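Local coordinates for putative regulatory protein SCO4313 (Streptomyces coelicolor, PDB 2OI8) that probably binds DNA as a TetR-family transcriptional regulator, with a helix-turn-helix head joined to an all-helical C-terminal domain, at residues Ser38-Ala43 with Ala52-Phe57; Val134-Cys139 with His174-Phe179. All coordinates share one frame; numbering follows the deposited sequence.

Contact 1 (Ser38-Ala43 with Ala52-Phe57)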
ATOM      1  N   SER A  38      -2.846  -8.329  20.715  1.00 24.54           N
ATOM      2  CA  SER A  38      -2.512  -9.292  21.775  1.00 23.38           C
ATOM      3  C   SER A  38      -3.678 -10.126  22.320  1.00 22.62           C
ATOM      4  O   SER A  38      -4.685  -9.587  22.769  1.00 22.78           O
ATOM      5  CB  SER A  38      -1.822  -8.575  22.939  1.00 23.38           C
ATOM      6  OG  SER A  38      -2.764  -7.896  23.748  1.00 21.98           O
ATOM      7  N   LEU A  39      -3.499 -11.442  22.315  1.00 21.71           N
ATOM      8  CA  LEU A  39      -4.477 -12.379  22.850  1.00 21.18           C
ATOM      9  C   LEU A  39      -4.853 -12.117  24.304  1.00 21.49           C
ATOM     10  O   LEU A  39      -5.956 -12.464  24.734  1.00 21.28           O
ATOM     11  CB  LEU A  39      -3.989 -13.812  22.694  1.00 20.63           C
ATOM     12  CG  LEU A  39      -4.011 -14.369  21.276  1.00 19.71           C
ATOM     13  CD1 LEU A  39      -3.325 -15.712  21.239  1.00 18.96           C
ATOM     14  CD2 LEU A  39      -5.434 -14.522  20.807  1.00 21.47           C
ATOM     15  N   ASN A  40      -3.949 -11.499  25.053  1.00 21.46           N
ATOM     16  CA  ASN A  40      -4.227 -11.165  26.443  1.00 21.54           C
ATOM     17  C   ASN A  40      -5.228 -10.049  26.654  1.00 21.46           C
ATOM     18  O   ASN A  40      -6.005 -10.093  27.612  1.00 21.20           O
ATOM     19  CB  ASN A  40      -2.951 -10.815  27.169  1.00 21.74           C
ATOM     20  CG  ASN A  40      -2.345 -11.999  27.861  1.00 22.87           C
ATOM     21  OD1 ASN A  40      -1.294 -11.876  28.484  1.00 25.76           O
ATOM     22  ND2 ASN A  40      -3.002 -13.156  27.773  1.00 23.82           N
ATOM     23  N   ALA A  41      -5.186  -9.045  25.782  1.00 21.28           N
ATOM     24  CA  ALA A  41      -6.146  -7.957  25.824  1.00 21.81           C
ATOM     25  C   ALA A  41      -7.534  -8.472  25.428  1.00 22.47           C
ATOM     26  O   ALA A  41      -8.541  -8.095  26.031  1.00 22.58           O
ATOM     27  CB  ALA A  41      -5.713  -6.833  24.917  1.00 21.57           C
ATOM     28  N   ILE A  42      -7.565  -9.336  24.413  1.00 23.03           N
ATOM     29  CA  ILE A  42      -8.768 -10.070  24.023  1.00 23.02           C
ATOM     30  C   ILE A  42      -9.337 -10.832  25.219  1.00 23.58           C
ATOM     31  O   ILE A  42     -10.493 -10.636  25.586  1.00 23.58           O
ATOM     32  CB  ILE A  42      -8.474 -11.066  22.875  1.00 22.94           C
ATOM     33  CG1 ILE A  42      -7.604 -10.415  21.767  1.00 22.08           C
ATOM     34  CG2 ILE A  42      -9.769 -11.664  22.348  1.00 22.68           C
ATOM     35  CD1 ILE A  42      -8.238 -10.292  20.403  1.00 18.89           C
ATOM     36  N   ALA A  43      -8.521 -11.684  25.837  1.00 24.38           N
ATOM     37  CA  ALA A  43      -8.963 -12.494  26.969  1.00 25.22           C
ATOM     38  C   ALA A  43      -9.580 -11.609  28.051  1.00 25.99           C
ATOM     39  O   ALA A  43     -10.716 -11.842  28.482  1.00 26.09           O
ATOM     40  CB  ALA A  43      -7.816 -13.342  27.532  1.00 25.21           C
ATOM     41  N   ALA A  52      -7.297 -19.886  28.232  1.00 28.25           N
ATOM     42  CA  ALA A  52      -8.503 -20.309  27.488  1.00 26.63           C
ATOM     43  C   ALA A  52      -8.522 -19.785  26.046  1.00 25.34           C
ATOM     44  O   ALA A  52      -8.860 -20.518  25.108  1.00 24.95           O
ATOM     45  CB  ALA A  52      -9.775 -19.894  28.234  1.00 26.64           C
ATOM     46  N   LEU A  53      -8.125 -18.520  25.892  1.00 23.73           N
ATOM     47  CA  LEU A  53      -8.005 -17.870  24.597  1.00 21.77           C
ATOM     48  C   LEU A  53      -6.955 -18.573  23.744  1.00 20.51           C
ATOM     49  O   LEU A  53      -7.108 -18.656  22.526  1.00 20.26           O
ATOM     50  CB  LEU A  53      -7.641 -16.399  24.786  1.00 22.03           C
ATOM     51  CG  LEU A  53      -8.264 -15.309  23.902  1.00 22.28           C
ATOM     52  CD1 LEU A  53      -8.385 -15.731  22.454  1.00 22.54           C
ATOM     53  CD2 LEU A  53      -9.620 -14.867  24.406  1.00 23.67           C
ATOM     54  N   TYR A  54      -5.906 -19.104  24.376  1.00 18.84           N
ATOM     55  CA  TYR A  54      -4.899 -19.897  23.646  1.00 17.69           C
ATOM     56  C   TYR A  54      -5.384 -21.293  23.244  1.00 16.67           C
ATOM     57  O   TYR A  54      -4.843 -21.895  22.319  1.00 16.34           O
ATOM     58  CB  TYR A  54      -3.565 -19.964  24.410  1.00 17.93           C
ATOM     59  CG  TYR A  54      -2.793 -18.668  24.341  1.00 18.28           C
ATOM     60  CD1 TYR A  54      -3.245 -17.538  25.031  1.00 17.95           C
ATOM     61  CD2 TYR A  54      -1.616 -18.557  23.571  1.00 18.42           C
ATOM     62  CE1 TYR A  54      -2.558 -16.338  24.971  1.00 18.00           C
ATOM     63  CE2 TYR A  54      -0.913 -17.349  23.502  1.00 16.96           C
ATOM     64  CZ  TYR A  54      -1.399 -16.245  24.213  1.00 17.70           C
ATOM     65  OH  TYR A  54      -0.760 -15.029  24.172  1.00 17.83           O
ATOM     66  N   ARG A  55      -6.409 -21.802  23.925  1.00 15.50           N
ATOM     67  CA  ARG A  55      -7.060 -23.035  23.490  1.00 14.57           C
ATOM     68  C   ARG A  55      -7.950 -22.814  22.240  1.00 13.56           C
ATOM     69  O   ARG A  55      -8.472 -23.773  21.678  1.00 13.11           O
ATOM     70  CB  ARG A  55      -7.831 -23.722  24.664  1.00 14.79           C
ATOM     71  N   TYR A  56      -8.086 -21.553  21.812  1.00 12.51           N
ATOM     72  CA  TYR A  56      -8.661 -21.186  20.502  1.00 12.01           C
ATOM     73  C   TYR A  56      -7.648 -20.762  19.427  1.00 11.69           C
ATOM     74  O   TYR A  56      -7.867 -20.995  18.243  1.00 11.83           O
ATOM     75  CB  TYR A  56      -9.676 -20.055  20.636  1.00 11.92           C
ATOM     76  CG  TYR A  56     -10.992 -20.479  21.236  1.00 10.53           C
ATOM     77  CD1 TYR A  56     -11.974 -21.070  20.455  1.00 11.20           C
ATOM     78  CD2 TYR A  56     -11.257 -20.246  22.572  1.00  7.11           C
ATOM     79  CE1 TYR A  56     -13.199 -21.458  21.014  1.00 14.00           C
ATOM     80  CE2 TYR A  56     -12.444 -20.608  23.135  1.00 12.49           C
ATOM     81  CZ  TYR A  56     -13.413 -21.229  22.365  1.00 13.06           C
ATOM     82  OH  TYR A  56     -14.588 -21.585  22.950  1.00 12.80           O
ATOM     83  N   PHE A  57      -6.583 -20.082  19.834  1.00 11.38           N
ATOM     84  CA  PHE A  57      -5.497 -19.709  18.925  1.00 11.17           C
ATOM     85  C   PHE A  57      -4.198 -19.863  19.674  1.00 11.74           C
ATOM     86  O   PHE A  57      -3.931 -19.123  20.625  1.00 11.87           O
ATOM     87  CB  PHE A  57      -5.651 -18.273  18.428  1.00  9.83           C
ATOM     88  CG  PHE A  57      -6.810 -18.090  17.492  1.00  9.89           C
ATOM     89  CD1 PHE A  57      -6.733 -18.556  16.164  1.00  8.19           C
ATOM     90  CD2 PHE A  57      -8.000 -17.478  17.936  1.00  7.62           C
ATOM     91  CE1 PHE A  57      -7.835 -18.405  15.281  1.00  7.75           C
ATOM     92  CE2 PHE A  57      -9.093 -17.310  17.062  1.00  6.69           C
ATOM     93  CZ  PHE A  57      -9.005 -17.780  15.725  1.00  6.71           C
TER
HETATM   94  O   HOH W   1      -1.226 -12.175  24.675  1.00 49.79           O

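Contact 2 (Val134-Cys139 with His174-Phe179)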
ATOM      1  N   VAL A 134      -9.311 -15.777 -11.334  1.00 28.58           N
ATOM      2  CA  VAL A 134     -10.491 -15.140 -11.917  1.00 26.98           C
ATOM      3  C   VAL A 134     -10.094 -14.046 -12.896  1.00 26.25           C
ATOM      4  O   VAL A 134     -10.609 -14.001 -14.004  1.00 26.66           O
ATOM      5  CB  VAL A 134     -11.443 -14.551 -10.843  1.00 26.91           C
ATOM      6  CG1 VAL A 134     -12.657 -13.915 -11.493  1.00 26.20           C
ATOM      7  CG2 VAL A 134     -11.891 -15.622  -9.860  1.00 26.51           C
ATOM      8  N   ILE A 135      -9.176 -13.174 -12.491  1.00 25.00           N
ATOM      9  CA  ILE A 135      -8.708 -12.081 -13.356  1.00 24.18           C
ATOM     10  C   ILE A 135      -8.121 -12.626 -14.655  1.00 24.17           C
ATOM     11  O   ILE A 135      -8.400 -12.124 -15.759  1.00 23.80           O
ATOM     12  CB  ILE A 135      -7.606 -11.199 -12.671  1.00 23.87           C
ATOM     13  CG1 ILE A 135      -8.052 -10.678 -11.299  1.00 23.18           C
ATOM     14  CG2 ILE A 135      -7.136 -10.074 -13.605  1.00 22.05           C
ATOM     15  CD1 ILE A 135      -9.440 -10.071 -11.291  1.00 23.04           C
ATOM     16  N   VAL A 136      -7.276 -13.641 -14.500  1.00 24.18           N
ATOM     17  CA  VAL A 136      -6.671 -14.308 -15.638  1.00 24.19           C
ATOM     18  C   VAL A 136      -7.795 -14.783 -16.550  1.00 24.42           C
ATOM     19  O   VAL A 136      -7.787 -14.481 -17.756  1.00 24.65           O
ATOM     20  CB  VAL A 136      -5.764 -15.481 -15.202  1.00 24.08           C
ATOM     21  CG1 VAL A 136      -5.288 -16.255 -16.409  1.00 23.38           C
ATOM     22  CG2 VAL A 136      -4.569 -14.967 -14.393  1.00 23.43           C
ATOM     23  N   ASP A 137      -8.771 -15.485 -15.963  1.00 24.22           N
ATOM     24  CA  ASP A 137      -9.934 -15.968 -16.701  1.00 24.10           C
ATOM     25  C   ASP A 137     -10.463 -14.884 -17.624  1.00 24.70           C
ATOM     26  O   ASP A 137     -10.526 -15.085 -18.836  1.00 24.53           O
ATOM     27  CB  ASP A 137     -11.036 -16.461 -15.753  1.00 23.69           C
ATOM     28  CG  ASP A 137     -10.698 -17.787 -15.090  1.00 21.89           C
ATOM     29  OD1 ASP A 137      -9.657 -18.400 -15.429  1.00 19.05           O
ATOM     30  OD2 ASP A 137     -11.484 -18.217 -14.216  1.00 19.83           O
ATOM     31  N   ALA A 138     -10.790 -13.720 -17.056  1.00 25.55           N
ATOM     32  CA  ALA A 138     -11.316 -12.600 -17.845  1.00 26.39           C
ATOM     33  C   ALA A 138     -10.365 -12.161 -18.966  1.00 27.14           C
ATOM     34  O   ALA A 138     -10.790 -12.039 -20.129  1.00 27.63           O
ATOM     35  CB  ALA A 138     -11.701 -11.431 -16.959  1.00 25.85           C
ATOM     36  N   CYS A 139      -9.085 -11.980 -18.636  1.00 27.58           N
ATOM     37  CA  CYS A 139      -8.087 -11.533 -19.620  1.00 28.10           C
ATOM     38  C   CYS A 139      -7.929 -12.436 -20.854  1.00 28.47           C
ATOM     39  O   CYS A 139      -7.188 -12.084 -21.776  1.00 28.40           O
ATOM     40  CB  CYS A 139      -6.735 -11.286 -18.952  1.00 28.13           C
ATOM     41  SG  CYS A 139      -6.711  -9.815 -17.887  1.00 28.51           S
ATOM     42  N   HIS A 174       0.066 -11.222 -18.368  1.00 25.22           N
ATOM     43  CA  HIS A 174       0.625  -9.878 -18.286  1.00 24.94           C
ATOM     44  C   HIS A 174      -0.484  -8.845 -18.033  1.00 24.80           C
ATOM     45  O   HIS A 174      -0.389  -8.013 -17.112  1.00 24.26           O
ATOM     46  CB  HIS A 174       1.362  -9.555 -19.581  1.00 25.05           C
ATOM     47  CG  HIS A 174       2.036  -8.218 -19.580  1.00 25.14           C
ATOM     48  ND1 HIS A 174       1.835  -7.280 -18.590  1.00 24.19           N
ATOM     49  CD2 HIS A 174       2.872  -7.645 -20.476  1.00 24.25           C
ATOM     50  CE1 HIS A 174       2.528  -6.190 -18.868  1.00 24.68           C
ATOM     51  NE2 HIS A 174       3.164  -6.387 -20.011  1.00 25.05           N
ATOM     52  N   ARG A 175      -1.538  -8.910 -18.840  1.00 24.20           N
ATOM     53  CA  ARG A 175      -2.697  -8.066 -18.615  1.00 24.10           C
ATOM     54  C   ARG A 175      -3.276  -8.232 -17.199  1.00 23.57           C
ATOM     55  O   ARG A 175      -3.561  -7.242 -16.531  1.00 23.75           O
ATOM     56  CB  ARG A 175      -3.758  -8.344 -19.662  1.00 24.49           C
ATOM     57  CG  ARG A 175      -4.999  -7.513 -19.470  1.00 25.97           C
ATOM     58  CD  ARG A 175      -5.939  -7.749 -20.608  1.00 28.60           C
ATOM     59  NE  ARG A 175      -5.353  -7.264 -21.847  1.00 29.77           N
ATOM     60  CZ  ARG A 175      -6.050  -6.619 -22.768  1.00 31.69           C
ATOM     61  NH1 ARG A 175      -7.349  -6.395 -22.565  1.00 32.92           N
ATOM     62  NH2 ARG A 175      -5.459  -6.189 -23.877  1.00 30.98           N
ATOM     63  N   ALA A 176      -3.445  -9.474 -16.738  1.00 22.93           N
ATOM     64  CA  ALA A 176      -3.949  -9.732 -15.371  1.00 22.00           C
ATOM     65  C   ALA A 176      -3.107  -9.071 -14.263  1.00 21.40           C
ATOM     66  O   ALA A 176      -3.631  -8.451 -13.334  1.00 21.72           O
ATOM     67  CB  ALA A 176      -4.077 -11.231 -15.122  1.00 21.80           C
ATOM     68  N   LEU A 177      -1.794  -9.225 -14.359  1.00 21.02           N
ATOM     69  CA  LEU A 177      -0.862  -8.601 -13.419  1.00 19.88           C
ATOM     70  C   LEU A 177      -0.969  -7.070 -13.457  1.00 18.93           C
ATOM     71  O   LEU A 177      -0.958  -6.446 -12.421  1.00 19.32           O
ATOM     72  CB  LEU A 177       0.571  -9.073 -13.718  1.00 20.15           C
ATOM     73  CG  LEU A 177       0.839 -10.571 -13.518  1.00 19.02           C
ATOM     74  CD1 LEU A 177       2.212 -10.923 -13.987  1.00 19.34           C
ATOM     75  CD2 LEU A 177       0.678 -10.957 -12.063  1.00 18.24           C
ATOM     76  N   SER A 178      -1.112  -6.494 -14.652  1.00 18.10           N
ATOM     77  CA  SER A 178      -1.328  -5.048 -14.852  1.00 17.26           C
ATOM     78  C   SER A 178      -2.631  -4.507 -14.269  1.00 16.53           C
ATOM     79  O   SER A 178      -2.675  -3.388 -13.742  1.00 16.46           O
ATOM     80  CB  SER A 178      -1.287  -4.697 -16.336  1.00 17.20           C
ATOM     81  OG  SER A 178       0.042  -4.495 -16.763  1.00 17.87           O
ATOM     82  N   PHE A 179      -3.693  -5.282 -14.404  1.00 15.26           N
ATOM     83  CA  PHE A 179      -4.969  -4.960 -13.787  1.00 14.53           C
ATOM     84  C   PHE A 179      -4.774  -4.919 -12.260  1.00 14.13           C
ATOM     85  O   PHE A 179      -5.139  -3.958 -11.587  1.00 13.66           O
ATOM     86  CB  PHE A 179      -5.973  -6.032 -14.247  1.00 14.18           C
ATOM     87  CG  PHE A 179      -7.311  -6.003 -13.558  1.00 13.41           C
ATOM     88  CD1 PHE A 179      -7.481  -6.589 -12.310  1.00 12.01           C
ATOM     89  CD2 PHE A 179      -8.423  -5.465 -14.202  1.00 13.59           C
ATOM     90  CE1 PHE A 179      -8.711  -6.589 -11.692  1.00 12.50           C
ATOM     91  CE2 PHE A 179      -9.668  -5.470 -13.591  1.00 12.79           C
ATOM     92  CZ  PHE A 179      -9.812  -6.036 -12.337  1.00 13.21           C
TER

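Contact 1 (Ser38-Ala43 with Ala52-Phe57)
Leu39 reaches across to Leu53, Tyr54 and the backbone of Phe57, and its two methyl branches divide the work. With CG beside the backbone N (chi1 -73°), CD1 lies over one face of the Tyr54 ring, 3.7 Å from the ring centroid and 17° off the normal, a CH-pi contact displaced toward the rim. CD2 turns the other way and packs on Leu53 CD1 at 3.6 Å; Leu63 of helix 60-84 adds to the apolar surroundings of Leu39. At Asn40 the contact becomes polar: a water accepts from Asn40 N at 2.8 Å and lies 2.9 Å from Tyr54 OH, hydrogen-bonded to both, while the amide ND2 of Asn40 stands at the edge of the tyrosine ring. The two segments belong to the predicted helix-turn-helix of the TetR family, in which Leu53 of helix 50-54 packs onto helix 39-45. Ile42 meets that leucine at about a right angle, CG2 to Leu53 CD2 at 3.8 Å. Ala43, a turn beyond Leu39, meets Leu53 with both backbone and side chain, Leu53 CD2 lying 3.6 Å from Ala43 CA and 3.9 Å from Ala43 CB.

Contact 2 (Val134-Cys139 with His174-Phe179)
Different first torsions bring Ile135 and Phe179 together: CG1 of the isoleucine is anti to its carbonyl carbon (chi1 -53°), whereas the phenylalanine ring leaves anti to its own amide nitrogen (chi1 171°). The pair joins helix 129-139 to helix 170-191 within the all-helical C-terminal domain of a TetR-like regulator; the axes of the two short segments pass 8.6 Å apart, their directions 125° from each other. The Ile135 and Phe179 side chains meet at about a right angle, with Ile135 CD1 3.6 Å from Phe179 CE1 and CG2 against the CD1 side of the ring. Leu89 and Ala93 of helix 89-102 also pack on Phe179, and Leu79 of helix 60-84 on Ile135. An alanine in place of Phe179 would remove the ring, and Ile135 CD1 would probably lose its aromatic neighbour, leaving a gap between helix 129-139 and helix 170-191. Where the backbones come nearest, Ala176 acts as the small residue: its CB is 3.6 Å from Ile135 CG2 and 3.8 Å from Val136 CG2, a methyl set against two branched side chains. Cys139 lies one turn after Ile135, and its sulfur sits alongside CB, CG and CD of Arg175. The arginine chain bends about its CG-CD bond as it passes, and Cys139 SG lies 3.3 Å from Arg175 CG and 3.5 Å from Ala176 N.

Contact 1 and contact 2 lie on opposite sides of the chain's centre, their own centres 40 Å apart and their nearest atoms about 26 Å apart, so neither touches the other. They follow in series along the chain: 38-43 with 52-57 is complete before 134-139 begins. The first belongs to the predicted DNA-binding head, the second to the C-terminal domain. Helix 60-84 is common to both surroundings, since its Leu63 packs beside contact 1 and its Leu79 beside contact 2. The second subunit reaches only the latter, where Glu209 OE2 of that subunit is hydrogen-bonded to Ser178 OG.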